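Local coordinates for uncharacterized protein (Legionella pneumophila subsp. pneumophila str. Philadelphia 1, PDB 4EZI), which is of unknown function but adopts the alpha/beta-hydrolase fold and may act as a lipase, possibly on triacylglycerols, at residues E20-A25 and L35-D40; L102-N107 and F357-Q362; G110-M115 and L155-S160; G62-P67 and K149-R154; Y79-R84 and D89-N94. All coordinates share one frame; numbering follows the deposited sequence. Where two conformers were deposited one is given.

Contact 1. Residues E20-A25 and L35-D40; sequences ETAEIA and LTVHYD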
# COMPACT_ATOMS: atom_id res chain seq x y z
N GLU A 20 -6.81 15.52 -20.20
CA GLU A 20 -8.21 15.23 -20.52
C GLU A 20 -8.65 13.88 -19.97
O GLU A 20 -9.73 13.75 -19.37
CB GLU A 20 -8.42 15.26 -22.04
CG GLU A 20 -8.33 16.65 -22.69
CD GLU A 20 -6.92 17.20 -22.90
OE1 GLU A 20 -5.91 16.46 -22.84
OE2 GLU A 20 -6.83 18.43 -23.15
N THR A 21 -7.80 12.87 -20.12
CA THR A 21 -8.07 11.53 -19.55
C THR A 21 -8.12 11.60 -18.01
O THR A 21 -9.00 11.01 -17.38
CB THR A 21 -7.00 10.53 -20.02
OG1 THR A 21 -6.94 10.57 -21.45
CG2 THR A 21 -7.30 9.14 -19.56
N ALA A 22 -7.22 12.39 -17.43
CA ALA A 22 -7.18 12.60 -15.99
C ALA A 22 -8.46 13.24 -15.49
O ALA A 22 -9.02 12.82 -14.47
CB ALA A 22 -5.94 13.44 -15.59
N GLU A 23 -8.93 14.28 -16.19
CA GLU A 23 -10.15 14.99 -15.79
C GLU A 23 -11.35 14.05 -15.77
O GLU A 23 -12.16 14.08 -14.85
CB GLU A 23 -10.41 16.16 -16.73
CG GLU A 23 -11.60 17.01 -16.31
CD GLU A 23 -11.58 18.40 -16.93
OE1 GLU A 23 -10.57 18.76 -17.57
OE2 GLU A 23 -12.58 19.14 -16.76
N ILE A 24 -11.46 13.20 -16.78
CA ILE A 24 -12.55 12.21 -16.84
C ILE A 24 -12.48 11.27 -15.65
O ILE A 24 -13.51 10.96 -15.04
CB ILE A 24 -12.48 11.42 -18.16
CG1 ILE A 24 -12.85 12.34 -19.34
CG2 ILE A 24 -13.38 10.18 -18.15
CD1 ILE A 24 -12.41 11.87 -20.70
N ALA A 25 -11.28 10.84 -15.27
CA ALA A 25 -11.13 9.93 -14.16
C ALA A 25 -11.49 10.60 -12.84
O ALA A 25 -12.15 9.99 -11.98
CB ALA A 25 -9.71 9.40 -14.11
N LEU A 35 -10.38 18.75 -7.82
CA LEU A 35 -8.98 19.06 -8.14
C LEU A 35 -8.89 19.62 -9.54
O LEU A 35 -9.64 19.21 -10.43
CB LEU A 35 -8.13 17.79 -8.02
CG LEU A 35 -8.01 17.19 -6.61
CD1 LEU A 35 -7.21 15.88 -6.67
CD2 LEU A 35 -7.30 18.14 -5.68
N THR A 36 -7.98 20.55 -9.74
CA THR A 36 -7.70 21.14 -11.03
C THR A 36 -6.52 20.41 -11.69
O THR A 36 -5.51 20.15 -11.03
CB THR A 36 -7.31 22.63 -10.86
OG1 THR A 36 -8.39 23.35 -10.23
CG2 THR A 36 -7.02 23.28 -12.20
N VAL A 37 -6.67 20.08 -12.97
CA VAL A 37 -5.60 19.41 -13.72
C VAL A 37 -4.73 20.45 -14.41
O VAL A 37 -5.23 21.40 -15.02
CB VAL A 37 -6.14 18.37 -14.75
CG1 VAL A 37 -7.08 17.38 -14.06
CG2 VAL A 37 -6.85 19.02 -15.92
N HIS A 38 -3.41 20.28 -14.30
CA HIS A 38 -2.42 21.21 -14.85
C HIS A 38 -1.43 20.59 -15.83
O HIS A 38 -0.77 21.34 -16.54
CB HIS A 38 -1.62 21.86 -13.71
CG HIS A 38 -2.45 22.56 -12.68
ND1 HIS A 38 -3.00 23.80 -12.90
CD2 HIS A 38 -2.80 22.19 -11.43
CE1 HIS A 38 -3.66 24.17 -11.81
NE2 HIS A 38 -3.55 23.21 -10.91
N TYR A 39 -1.31 19.25 -15.86
CA TYR A 39 -0.24 18.56 -16.60
C TYR A 39 -0.71 17.36 -17.35
O TYR A 39 -1.70 16.73 -16.95
CB TYR A 39 0.82 18.07 -15.61
CG TYR A 39 1.48 19.20 -14.88
CD1 TYR A 39 2.36 20.03 -15.54
CD2 TYR A 39 1.22 19.45 -13.55
CE1 TYR A 39 2.96 21.08 -14.89
CE2 TYR A 39 1.82 20.51 -12.87
CZ TYR A 39 2.70 21.31 -13.55
OH TYR A 39 3.29 22.38 -12.90
N ASP A 40 0.00 17.07 -18.44
CA ASP A 40 0.03 15.74 -19.04
C ASP A 40 1.21 14.98 -18.42
O ASP A 40 2.20 15.60 -18.03
CB ASP A 40 0.19 15.84 -20.57
CG ASP A 40 -0.79 16.78 -21.20
OD1 ASP A 40 -1.99 16.56 -21.04
OD2 ASP A 40 -0.37 17.76 -21.87
O HOH W 1 -3.39 17.28 -23.34
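A water-bridged surface contact joins helix 19-27 to the loop that leads into strand 41-51, near the start of this alpha/beta-hydrolase chain. Val37 contributes the largest share of the buried surface, packed against Ala22 and Glu23. The methyl CB of Ala22 faces Val37 and stands 4.4 Å from its CG1, while Val37 CG2 meets the carboxylate oxygen OE1 of Glu23 at 4.1 Å. Val37 holds CG1 anti to its carbonyl carbon (chi1 -53°), which leaves both methyls directed at the helix, Val37 CG1 also coming to 4.2 Å from Glu23 N. Glu23 crosses Val37 at about a right angle, a loose touch of one carboxylate oxygen on a methyl. Both residues were deposited in two conformers, and these details hold for one.

One turn earlier on the helix the chemistry changes. Glu20 OE1 and Asp40 OD1 are 4.3 Å apart, two like charges that would probably repel, but one water donates to both, at 2.7 Å to Glu20 OE1 and 2.8 Å to Asp40 OD1. Asp40 OD1 also accepts from the backbone N of Arg19, which ties the end of the loop to the first turn.

Helix 99-108 lies against both partners: Ala22 packs on its Ala103 and Asn107, while the backbone of His38 and Tyr39 is hydrogen-bonded to Asn107, and beyond Asp40 the chain enters strand 41-51.

Contact 2. Residues L102-N107 and F357-Q362; sequences LAAYGN and FVLKEQ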
# COMPACT_ATOMS: atom_id res chain seq x y z
N LEU A 102 -2.85 8.62 -10.68
CA LEU A 102 -2.11 9.48 -11.60
C LEU A 102 -2.74 10.87 -11.72
O LEU A 102 -2.05 11.89 -11.68
CB LEU A 102 -2.03 8.86 -12.99
CG LEU A 102 -1.29 7.54 -13.09
CD1 LEU A 102 -1.25 7.13 -14.55
CD2 LEU A 102 0.14 7.64 -12.52
N ALA A 103 -4.06 10.90 -11.83
CA ALA A 103 -4.78 12.14 -12.02
C ALA A 103 -4.59 13.08 -10.83
O ALA A 103 -4.35 14.27 -10.99
CB ALA A 103 -6.24 11.87 -12.31
N ALA A 104 -4.76 12.52 -9.64
CA ALA A 104 -4.69 13.34 -8.43
C ALA A 104 -3.26 13.80 -8.13
O ALA A 104 -3.02 14.97 -7.90
CB ALA A 104 -5.29 12.55 -7.25
N TYR A 105 -2.33 12.85 -8.11
CA TYR A 105 -0.96 13.15 -7.70
C TYR A 105 -0.09 13.74 -8.79
O TYR A 105 0.84 14.50 -8.48
CB TYR A 105 -0.30 11.89 -7.15
CG TYR A 105 -0.79 11.46 -5.79
CD1 TYR A 105 -0.56 12.24 -4.68
CD2 TYR A 105 -1.47 10.25 -5.60
CE1 TYR A 105 -0.99 11.86 -3.41
CE2 TYR A 105 -1.92 9.85 -4.34
CZ TYR A 105 -1.67 10.66 -3.25
OH TYR A 105 -2.06 10.29 -1.97
N GLY A 106 -0.35 13.33 -10.03
CA GLY A 106 0.46 13.71 -11.17
C GLY A 106 -0.17 14.84 -11.96
O GLY A 106 0.35 15.97 -11.97
N ASN A 107 -1.28 14.56 -12.64
CA ASN A 107 -1.87 15.59 -13.50
C ASN A 107 -2.31 16.82 -12.74
O ASN A 107 -2.20 17.92 -13.27
CB ASN A 107 -3.03 15.07 -14.33
CG ASN A 107 -2.68 13.85 -15.14
OD1 ASN A 107 -2.68 12.75 -14.62
ND2 ASN A 107 -2.42 14.04 -16.44
N PHE A 357 -12.29 10.20 -0.71
CA PHE A 357 -12.21 11.22 0.33
C PHE A 357 -10.85 11.19 1.01
O PHE A 357 -10.24 12.23 1.27
CB PHE A 357 -13.33 11.04 1.37
CG PHE A 357 -14.72 11.23 0.82
CD1 PHE A 357 -15.36 10.19 0.19
CD2 PHE A 357 -15.40 12.44 0.93
CE1 PHE A 357 -16.62 10.33 -0.34
CE2 PHE A 357 -16.68 12.59 0.39
CZ PHE A 357 -17.27 11.54 -0.25
N VAL A 358 -10.36 9.99 1.31
CA VAL A 358 -9.04 9.82 1.89
C VAL A 358 -7.95 10.29 0.92
O VAL A 358 -7.01 10.99 1.34
CB VAL A 358 -8.82 8.37 2.35
CG1 VAL A 358 -7.36 8.12 2.72
CG2 VAL A 358 -9.76 8.05 3.52
N LEU A 359 -8.06 9.93 -0.36
CA LEU A 359 -7.08 10.41 -1.34
C LEU A 359 -7.01 11.94 -1.36
O LEU A 359 -5.93 12.53 -1.45
CB LEU A 359 -7.37 9.80 -2.72
CG LEU A 359 -6.46 10.13 -3.92
CD1 LEU A 359 -5.00 9.93 -3.63
CD2 LEU A 359 -6.88 9.30 -5.15
N LYS A 360 -8.17 12.59 -1.31
CA LYS A 360 -8.22 14.06 -1.32
C LYS A 360 -7.49 14.63 -0.10
O LYS A 360 -6.71 15.58 -0.23
CB LYS A 360 -9.68 14.53 -1.36
CG LYS A 360 -9.88 16.04 -1.38
CD LYS A 360 -9.13 16.75 -2.45
CE LYS A 360 -9.64 18.21 -2.66
NZ LYS A 360 -10.13 18.83 -1.39
N GLU A 361 -7.70 14.02 1.06
CA GLU A 361 -6.99 14.43 2.26
C GLU A 361 -5.49 14.25 2.13
O GLU A 361 -4.72 15.09 2.63
CB GLU A 361 -7.49 13.71 3.50
CG GLU A 361 -8.95 13.95 3.85
CD GLU A 361 -9.33 15.39 4.18
OE1 GLU A 361 -8.48 16.18 4.63
OE2 GLU A 361 -10.52 15.72 4.01
N GLN A 362 -5.06 13.15 1.52
CA GLN A 362 -3.63 12.92 1.32
C GLN A 362 -3.01 14.03 0.47
O GLN A 362 -1.99 14.60 0.84
CB GLN A 362 -3.38 11.54 0.68
CG GLN A 362 -3.74 10.40 1.60
CD GLN A 362 -3.77 9.05 0.89
OE1 GLN A 362 -4.08 8.96 -0.29
NE2 GLN A 362 -3.44 7.99 1.61
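Tyr105 reaches from helix 99-108 to helix 355-370, its ring lying obliquely against Leu359 and its hydroxyl meeting Gln362. The two helices belong to the layer flanking the central sheet of the alpha/beta-hydrolase fold. Segments 102-107 and 357-362, although some 250 residues apart in sequence, run nearly parallel, 9° between the local axes at a closest approach of 10.7 Å. At that spacing the side chains of Tyr105 and Leu359 fill much of the gap, with the small Ala104 beside them.

Leu359 turns its CG away from its own backbone N (chi1 -179°), and its two methyls divide the work: CD1 lies against the CE2 side of the tyrosine, while Leu359 CD2 meets Ala104 CB at 4.2 Å. The approach of CD1 to the ring is modelled too close to be trusted in detail, and Leu359 was deposited in two conformers.

Helix 99-108 widens here to a pi-type turn, where Leu102 O accepts from both Gly106 N and Asn107 N. Gln362 is buried, and its amide nitrogen NE2 donates to the backbone oxygens of Ala195 and Gly167, the latter part of a probable nucleophile-elbow sequence. Its side chain thus links these sheet strands to Tyr105. The other end of the amide, OE1, sits at the edge of the Tyr105 ring near its plane, with ring and amide planes 43° apart; Tyr105 OH donates a weak hydrogen bond to this Gln362 OE1 at 2.9 Å.

Contact 3. Residues G110-M115 and L155-S160; sequences GYMTVM and LHYPIS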
# COMPACT_ATOMS: atom_id res chain seq x y z
N GLY A 110 1.02 17.67 -9.62
CA GLY A 110 2.29 17.92 -10.29
C GLY A 110 3.50 17.17 -9.75
O GLY A 110 4.62 17.58 -9.99
N TYR A 111 3.27 16.05 -9.07
CA TYR A 111 4.35 15.26 -8.52
C TYR A 111 4.73 14.15 -9.48
O TYR A 111 3.89 13.59 -10.19
CB TYR A 111 3.95 14.64 -7.17
CG TYR A 111 3.47 15.62 -6.10
CD1 TYR A 111 3.98 16.90 -6.00
CD2 TYR A 111 2.52 15.23 -5.19
CE1 TYR A 111 3.56 17.77 -5.01
CE2 TYR A 111 2.08 16.08 -4.21
CZ TYR A 111 2.59 17.36 -4.12
OH TYR A 111 2.14 18.20 -3.12
N MSE A 112 6.02 13.81 -9.50
CA MSE A 112 6.47 12.58 -10.09
C MSE A 112 5.95 11.43 -9.26
O MSE A 112 6.27 11.35 -8.07
CB MSE A 112 7.99 12.55 -10.21
CG MSE A 112 8.48 11.22 -10.82
SE MSE A 112 10.38 11.22 -11.20
CE MSE A 112 10.96 9.90 -9.96
N THR A 113 5.08 10.60 -9.85
CA THR A 113 4.29 9.63 -9.12
C THR A 113 4.92 8.25 -9.35
O THR A 113 5.07 7.79 -10.49
CB THR A 113 2.81 9.74 -9.55
OG1 THR A 113 2.35 11.07 -9.30
CG2 THR A 113 1.93 8.75 -8.82
N VAL A 114 5.32 7.61 -8.25
CA VAL A 114 6.10 6.37 -8.25
C VAL A 114 5.25 5.33 -7.54
O VAL A 114 4.86 5.54 -6.41
CB VAL A 114 7.43 6.59 -7.52
CG1 VAL A 114 8.22 5.33 -7.39
CG2 VAL A 114 8.26 7.68 -8.25
N MSE A 115 4.97 4.21 -8.21
CA MSE A 115 4.00 3.24 -7.74
C MSE A 115 4.54 1.83 -7.88
O MSE A 115 4.53 1.26 -8.98
CB MSE A 115 2.68 3.38 -8.51
CG MSE A 115 2.14 4.79 -8.51
SE MSE A 115 0.44 4.94 -9.42
CE MSE A 115 -0.64 4.06 -8.12
N LEU A 155 17.08 10.44 -17.55
CA LEU A 155 16.27 11.25 -18.45
C LEU A 155 16.46 12.75 -18.27
O LEU A 155 15.77 13.52 -18.92
CB LEU A 155 14.78 10.87 -18.31
CG LEU A 155 14.45 9.45 -18.76
CD1 LEU A 155 12.98 9.15 -18.50
CD2 LEU A 155 14.76 9.32 -20.26
N HIS A 156 17.38 13.15 -17.39
CA HIS A 156 17.65 14.55 -17.07
C HIS A 156 16.38 15.25 -16.60
O HIS A 156 16.13 16.42 -16.96
CB HIS A 156 18.22 15.33 -18.27
CG HIS A 156 19.58 14.89 -18.71
ND1 HIS A 156 20.46 15.75 -19.33
CD2 HIS A 156 20.21 13.69 -18.65
CE1 HIS A 156 21.57 15.10 -19.63
NE2 HIS A 156 21.44 13.85 -19.23
N TYR A 157 15.59 14.57 -15.79
CA TYR A 157 14.34 15.13 -15.28
C TYR A 157 14.66 15.66 -13.91
O TYR A 157 14.89 14.88 -13.02
CB TYR A 157 13.30 14.02 -15.19
CG TYR A 157 11.89 14.49 -14.90
CD1 TYR A 157 11.13 15.07 -15.88
CD2 TYR A 157 11.36 14.38 -13.62
CE1 TYR A 157 9.84 15.49 -15.64
CE2 TYR A 157 10.09 14.79 -13.36
CZ TYR A 157 9.32 15.35 -14.37
OH TYR A 157 8.05 15.77 -14.08
N PRO A 158 14.72 16.98 -13.74
CA PRO A 158 15.16 17.38 -12.41
C PRO A 158 14.01 17.29 -11.43
O PRO A 158 12.91 17.60 -11.73
CB PRO A 158 15.58 18.84 -12.60
CG PRO A 158 14.75 19.30 -13.75
CD PRO A 158 14.82 18.11 -14.68
N ILE A 159 14.35 16.87 -10.25
CA ILE A 159 13.42 16.71 -9.17
C ILE A 159 13.94 17.54 -8.01
O ILE A 159 15.13 17.87 -7.95
CB ILE A 159 13.31 15.22 -8.79
CG1 ILE A 159 14.71 14.61 -8.65
CG2 ILE A 159 12.52 14.42 -9.84
CD1 ILE A 159 14.74 13.33 -7.90
N SER A 160 13.04 17.91 -7.12
CA SER A 160 13.41 18.60 -5.89
C SER A 160 13.72 17.54 -4.83
O SER A 160 13.79 16.34 -5.12
CB SER A 160 12.26 19.46 -5.42
OG SER A 160 11.21 18.65 -4.92
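Met112, a selenomethionine at the start of strand 112-116, meets Tyr157 and Ile159 through its selenium, which takes the place of the methionine sulfur. The strand belongs to the central sheet of the hydrolase fold; the two partners lie on the connection from helix 134-154 to the short strand 159-160. With CG anti to the backbone N (chi1 179°), Met112 extends away from the sheet, then bends at its last torsion. Met112 SE stands 4.1 Å from Tyr157 CD2, and the same distance separates it from Ile159 CG2, so one atom serves both neighbours.

Towards the tyrosine this is a Met-aromatic contact: Met112 SE lies 5.1 Å from the centroid of the Tyr157 ring and 59° off its normal, an oblique placement. Met112 and Tyr157 run alongside one another, pointing opposite ways. Ile159 crosses Met112 at a slant and offers its CG2 methyl.

The hydroxyl of Tyr157 hydrogen-bonds to Pro67 O at the end of strand 57-67, which fixes the outer end of the ring while its CD2-CE2 side rests by the selenium. Met112 also packs on Met66 and Ala148. The contact is therefore probably mainly dispersion, with the polar anchoring of the tyrosine left to its hydroxyl.

Contact 4. Residues G62-P67 and K149-R154; sequences GLVAMP and KELANR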
# COMPACT_ATOMS: atom_id res chain seq x y z
N GLY A 62 7.08 -1.69 -11.45
CA GLY A 62 6.20 -0.63 -11.02
C GLY A 62 6.10 0.44 -12.08
O GLY A 62 6.70 0.31 -13.17
N LEU A 63 5.33 1.48 -11.78
CA LEU A 63 5.05 2.58 -12.68
C LEU A 63 5.71 3.86 -12.19
O LEU A 63 5.68 4.17 -11.00
CB LEU A 63 3.54 2.82 -12.73
CG LEU A 63 3.03 3.75 -13.83
CD1 LEU A 63 3.19 3.12 -15.22
CD2 LEU A 63 1.59 4.13 -13.58
N VAL A 64 6.26 4.62 -13.13
CA VAL A 64 6.71 5.99 -12.87
C VAL A 64 6.00 6.92 -13.85
O VAL A 64 5.97 6.67 -15.06
CB VAL A 64 8.23 6.15 -13.04
CG1 VAL A 64 8.65 7.59 -12.73
CG2 VAL A 64 8.97 5.16 -12.16
N ALA A 65 5.42 8.00 -13.35
CA ALA A 65 4.70 8.98 -14.15
C ALA A 65 5.28 10.36 -13.90
O ALA A 65 5.36 10.80 -12.76
CB ALA A 65 3.22 8.97 -13.80
N MSE A 66 5.72 11.01 -14.98
CA MSE A 66 6.45 12.28 -14.93
C MSE A 66 5.63 13.39 -15.59
O MSE A 66 5.42 13.35 -16.81
CB MSE A 66 7.80 12.16 -15.66
CG MSE A 66 8.77 11.23 -14.96
SE MSE A 66 10.34 10.88 -16.05
CE MSE A 66 11.34 9.73 -14.84
N PRO A 67 5.21 14.40 -14.81
CA PRO A 67 4.62 15.60 -15.43
C PRO A 67 5.52 16.19 -16.51
O PRO A 67 6.72 16.37 -16.31
CB PRO A 67 4.46 16.56 -14.25
CG PRO A 67 4.30 15.68 -13.05
CD PRO A 67 5.18 14.48 -13.34
N LYS A 149 14.29 7.22 -9.10
CA LYS A 149 15.21 8.34 -9.10
C LYS A 149 16.33 8.13 -10.11
O LYS A 149 16.79 9.08 -10.74
CB LYS A 149 15.74 8.60 -7.70
CG LYS A 149 14.64 9.17 -6.78
CD LYS A 149 15.05 9.47 -5.37
CE LYS A 149 15.73 10.83 -5.30
NZ LYS A 149 16.03 11.20 -3.91
N GLU A 150 16.79 6.89 -10.24
CA GLU A 150 17.75 6.59 -11.30
C GLU A 150 17.20 6.89 -12.69
O GLU A 150 17.90 7.44 -13.56
CB GLU A 150 18.22 5.13 -11.25
CG GLU A 150 19.00 4.75 -10.00
CD GLU A 150 19.27 3.26 -9.88
OE1 GLU A 150 19.38 2.57 -10.91
OE2 GLU A 150 19.38 2.75 -8.73
N LEU A 151 15.94 6.52 -12.92
CA LEU A 151 15.30 6.84 -14.20
C LEU A 151 15.27 8.34 -14.44
O LEU A 151 15.64 8.81 -15.54
CB LEU A 151 13.89 6.24 -14.25
CG LEU A 151 13.10 6.56 -15.52
CD1 LEU A 151 13.74 5.92 -16.75
CD2 LEU A 151 11.63 6.15 -15.32
N ALA A 152 14.86 9.10 -13.44
CA ALA A 152 14.82 10.55 -13.61
C ALA A 152 16.21 11.10 -13.93
O ALA A 152 16.33 11.97 -14.80
CB ALA A 152 14.21 11.22 -12.36
N ASN A 153 17.26 10.56 -13.30
CA ASN A 153 18.63 11.02 -13.60
C ASN A 153 19.00 10.70 -15.05
O ASN A 153 19.58 11.53 -15.75
CB ASN A 153 19.63 10.41 -12.63
CG ASN A 153 21.06 10.89 -12.88
OD1 ASN A 153 21.29 12.06 -13.19
ND2 ASN A 153 22.02 9.99 -12.72
N ARG A 154 18.68 9.49 -15.48
CA ARG A 154 18.98 9.08 -16.86
C ARG A 154 18.26 9.94 -17.89
O ARG A 154 18.77 10.15 -18.99
CB ARG A 154 18.65 7.62 -17.06
CG ARG A 154 19.62 6.69 -16.36
CD ARG A 154 19.08 5.31 -16.27
NE ARG A 154 19.99 4.32 -15.68
CZ ARG A 154 20.85 3.55 -16.35
NH1 ARG A 154 20.99 3.66 -17.67
NH2 ARG A 154 21.59 2.68 -15.68
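Leu151 of helix 134-154 projects toward strand 57-67 as a branched knob, and its CD2 methyl fits beside Val64 and against the end of Met66. Leu151 CD2 is 4.1 Å from Val64 CB and 3.6 Å from the terminal methyl CE of Met66, a selenomethionine. The branch point Leu151 CG also lies 3.7 Å from Met66 CE.

From the strand the long bump is Met66. Extended beyond CG, it spans the gap between sheet and helix and ends with CE in the hollow between Leu151 and Ala152. The small alanine makes room there: Met66 CE approaches Ala152 CA to 3.8 Å and touches its methyl CB more loosely. Val64, two residues earlier on the same face of the strand, is the shorter bump beside it, its CB against Leu151 CD2. The helix passes over the strand at -43°, with 10.3 Å between the local axes.

Leu151 further rests on Leu8 and Tyr11 of strand 8-17, while Met112 of strand 112-116 lies against Val64, Met66 and Ala152. The junction between helix and sheet is wholly apolar across these segments, and all four touching residues are buried, so close fit and burial of apolar surface probably hold it rather than directed bonds.

Contact 5. Residues Y79-R84 and D89-N94; sequences YQHGTR and DVPSRN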
# COMPACT_ATOMS: atom_id res chain seq x y z
N TYR A 79 3.45 6.12 -3.95
CA TYR A 79 2.12 5.67 -3.62
C TYR A 79 2.08 4.13 -3.63
O TYR A 79 2.33 3.52 -4.67
CB TYR A 79 1.05 6.23 -4.59
CG TYR A 79 -0.33 5.85 -4.12
CD1 TYR A 79 -0.91 4.64 -4.51
CD2 TYR A 79 -0.99 6.63 -3.21
CE1 TYR A 79 -2.15 4.27 -4.03
CE2 TYR A 79 -2.21 6.27 -2.67
CZ TYR A 79 -2.79 5.08 -3.08
OH TYR A 79 -4.01 4.71 -2.57
N GLN A 80 1.69 3.57 -2.49
CA GLN A 80 1.64 2.14 -2.25
C GLN A 80 0.19 1.66 -2.30
O GLN A 80 -0.64 2.02 -1.47
CB GLN A 80 2.25 1.87 -0.88
CG GLN A 80 3.76 1.99 -0.81
CD GLN A 80 4.28 3.37 -1.14
OE1 GLN A 80 4.96 3.53 -2.14
NE2 GLN A 80 4.00 4.36 -0.28
N HIS A 81 -0.10 0.82 -3.28
CA HIS A 81 -1.47 0.37 -3.54
C HIS A 81 -2.03 -0.59 -2.50
O HIS A 81 -1.29 -1.22 -1.74
CB HIS A 81 -1.58 -0.23 -4.96
CG HIS A 81 -0.89 -1.55 -5.13
ND1 HIS A 81 -1.42 -2.73 -4.63
CD2 HIS A 81 0.21 -1.90 -5.83
CE1 HIS A 81 -0.62 -3.74 -4.96
NE2 HIS A 81 0.36 -3.26 -5.71
N GLY A 82 -3.35 -0.74 -2.52
CA GLY A 82 -4.03 -1.64 -1.61
C GLY A 82 -4.03 -3.09 -2.07
O GLY A 82 -3.30 -3.48 -2.98
N THR A 83 -4.82 -3.92 -1.43
CA THR A 83 -4.78 -5.37 -1.69
C THR A 83 -5.15 -5.65 -3.13
O THR A 83 -6.22 -5.22 -3.60
CB THR A 83 -5.77 -6.10 -0.80
OG1 THR A 83 -5.46 -5.87 0.57
CG2 THR A 83 -5.80 -7.60 -1.08
N ARG A 84 -4.29 -6.40 -3.81
CA ARG A 84 -4.57 -6.90 -5.13
C ARG A 84 -4.35 -8.40 -5.13
O ARG A 84 -3.29 -8.87 -4.73
CB ARG A 84 -3.68 -6.22 -6.18
CG ARG A 84 -3.81 -4.71 -6.18
CD ARG A 84 -5.15 -4.19 -6.65
NE ARG A 84 -5.30 -2.74 -6.39
CZ ARG A 84 -4.70 -1.75 -7.05
NH1 ARG A 84 -3.89 -1.97 -8.07
NH2 ARG A 84 -4.92 -0.50 -6.66
N ASP A 89 -3.40 -6.63 -11.99
CA ASP A 89 -4.15 -5.45 -11.56
C ASP A 89 -3.29 -4.57 -10.66
O ASP A 89 -3.56 -4.43 -9.46
CB ASP A 89 -5.42 -5.88 -10.83
CG ASP A 89 -6.32 -4.70 -10.48
OD1 ASP A 89 -6.21 -3.63 -11.08
OD2 ASP A 89 -7.14 -4.88 -9.55
N VAL A 90 -2.21 -4.03 -11.23
CA VAL A 90 -1.20 -3.32 -10.48
C VAL A 90 -0.76 -2.11 -11.31
O VAL A 90 -0.95 -2.09 -12.53
CB VAL A 90 0.01 -4.21 -10.09
CG1 VAL A 90 -0.42 -5.24 -9.03
CG2 VAL A 90 0.66 -4.87 -11.32
N PRO A 91 -0.12 -1.12 -10.67
CA PRO A 91 0.14 0.15 -11.35
C PRO A 91 0.94 0.07 -12.66
O PRO A 91 0.70 0.87 -13.56
CB PRO A 91 0.85 0.99 -10.28
CG PRO A 91 0.22 0.49 -9.01
CD PRO A 91 0.13 -1.01 -9.22
N SER A 92 1.87 -0.87 -12.79
CA SER A 92 2.66 -0.92 -14.02
C SER A 92 1.82 -1.21 -15.25
O SER A 92 2.29 -0.98 -16.37
CB SER A 92 3.76 -1.96 -13.92
OG SER A 92 3.25 -3.28 -13.81
N ARG A 93 0.59 -1.72 -15.07
CA ARG A 93 -0.32 -1.93 -16.20
C ARG A 93 -1.18 -0.71 -16.50
O ARG A 93 -1.80 -0.65 -17.56
CB ARG A 93 -1.22 -3.16 -15.98
CG ARG A 93 -0.55 -4.49 -16.19
CD ARG A 93 0.48 -4.85 -15.15
NE ARG A 93 1.00 -6.20 -15.42
CZ ARG A 93 2.26 -6.53 -15.56
NH1 ARG A 93 3.24 -5.68 -15.37
NH2 ARG A 93 2.56 -7.80 -15.84
N ASN A 94 -1.23 0.23 -15.57
CA ASN A 94 -2.06 1.42 -15.70
C ASN A 94 -3.43 1.17 -16.36
O ASN A 94 -3.76 1.79 -17.38
CB ASN A 94 -1.35 2.59 -16.38
CG ASN A 94 -2.12 3.90 -16.19
OD1 ASN A 94 -2.58 4.17 -15.08
ND2 ASN A 94 -2.23 4.70 -17.23
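Arg84, on the loop after strand 74-80, curls its side chain round the backbone oxygen of Asp89 as the chain doubles back. Arg84 CB lies 3.7 Å from Asp89 O. Arg84 CG closes to 3.3 Å from Asp89 O, helped by the bend at chi2 (-68°). Arg84 CD stands 3.6 Å from Asp89 OD2. At the tip Arg84 NH1 donates to Asp89 O at 2.8 Å (N-H...O 161°), the oxygen close to the guanidinium plane but NH1 above the carbonyl plane.

One face of the guanidinium meets His81 CB, and Arg84 NH1 lies 4.1 Å above the plane of the His81 ring, toward its rim. The imidazole packs obliquely on the two residues after Asp89: His81 CD2 touches Pro91 CD at 3.5 Å, and His81 NE2 nears Val90 CG1. Its ND1 bonds in the ring plane to Gly82 O and its NE2 to Asp117 O. This His-Gly turn, near the probable nucleophile elbow, is consistent with the HG loop that helps form the oxyanion hole in many alpha/beta hydrolases.

Arg84 thus grips the loop through a backbone carbonyl, while Asp89, whose OD1 pairs with Lys97 and Asn95, can probably help balance its charge at a distance.

How the contacts relate
Contacts 2, 4 and 5 are buried, contact 3 partly so, and contact 1 lies at the surface. Helix 99-108 serves contacts 1 and 2, and its Leu102 packs on Ala65 of contact 4. Contacts 3 and 4, with centres about 6 Å apart, reach neighbouring strands of one sheet; contact 4 uses the end of helix 134-154 and contact 3 the chain just after it. Strand 74-80 of contact 5 borders strand 112-116 of contact 3. Chemistry follows depth only partly. Contact 4 is purely apolar and contact 3 nearly so, contact 2 adds a weak hydroxyl-amide bond, contact 5 puts an arginine on a carbonyl, and contact 1 adds a water between two carboxylates to a small valine packing.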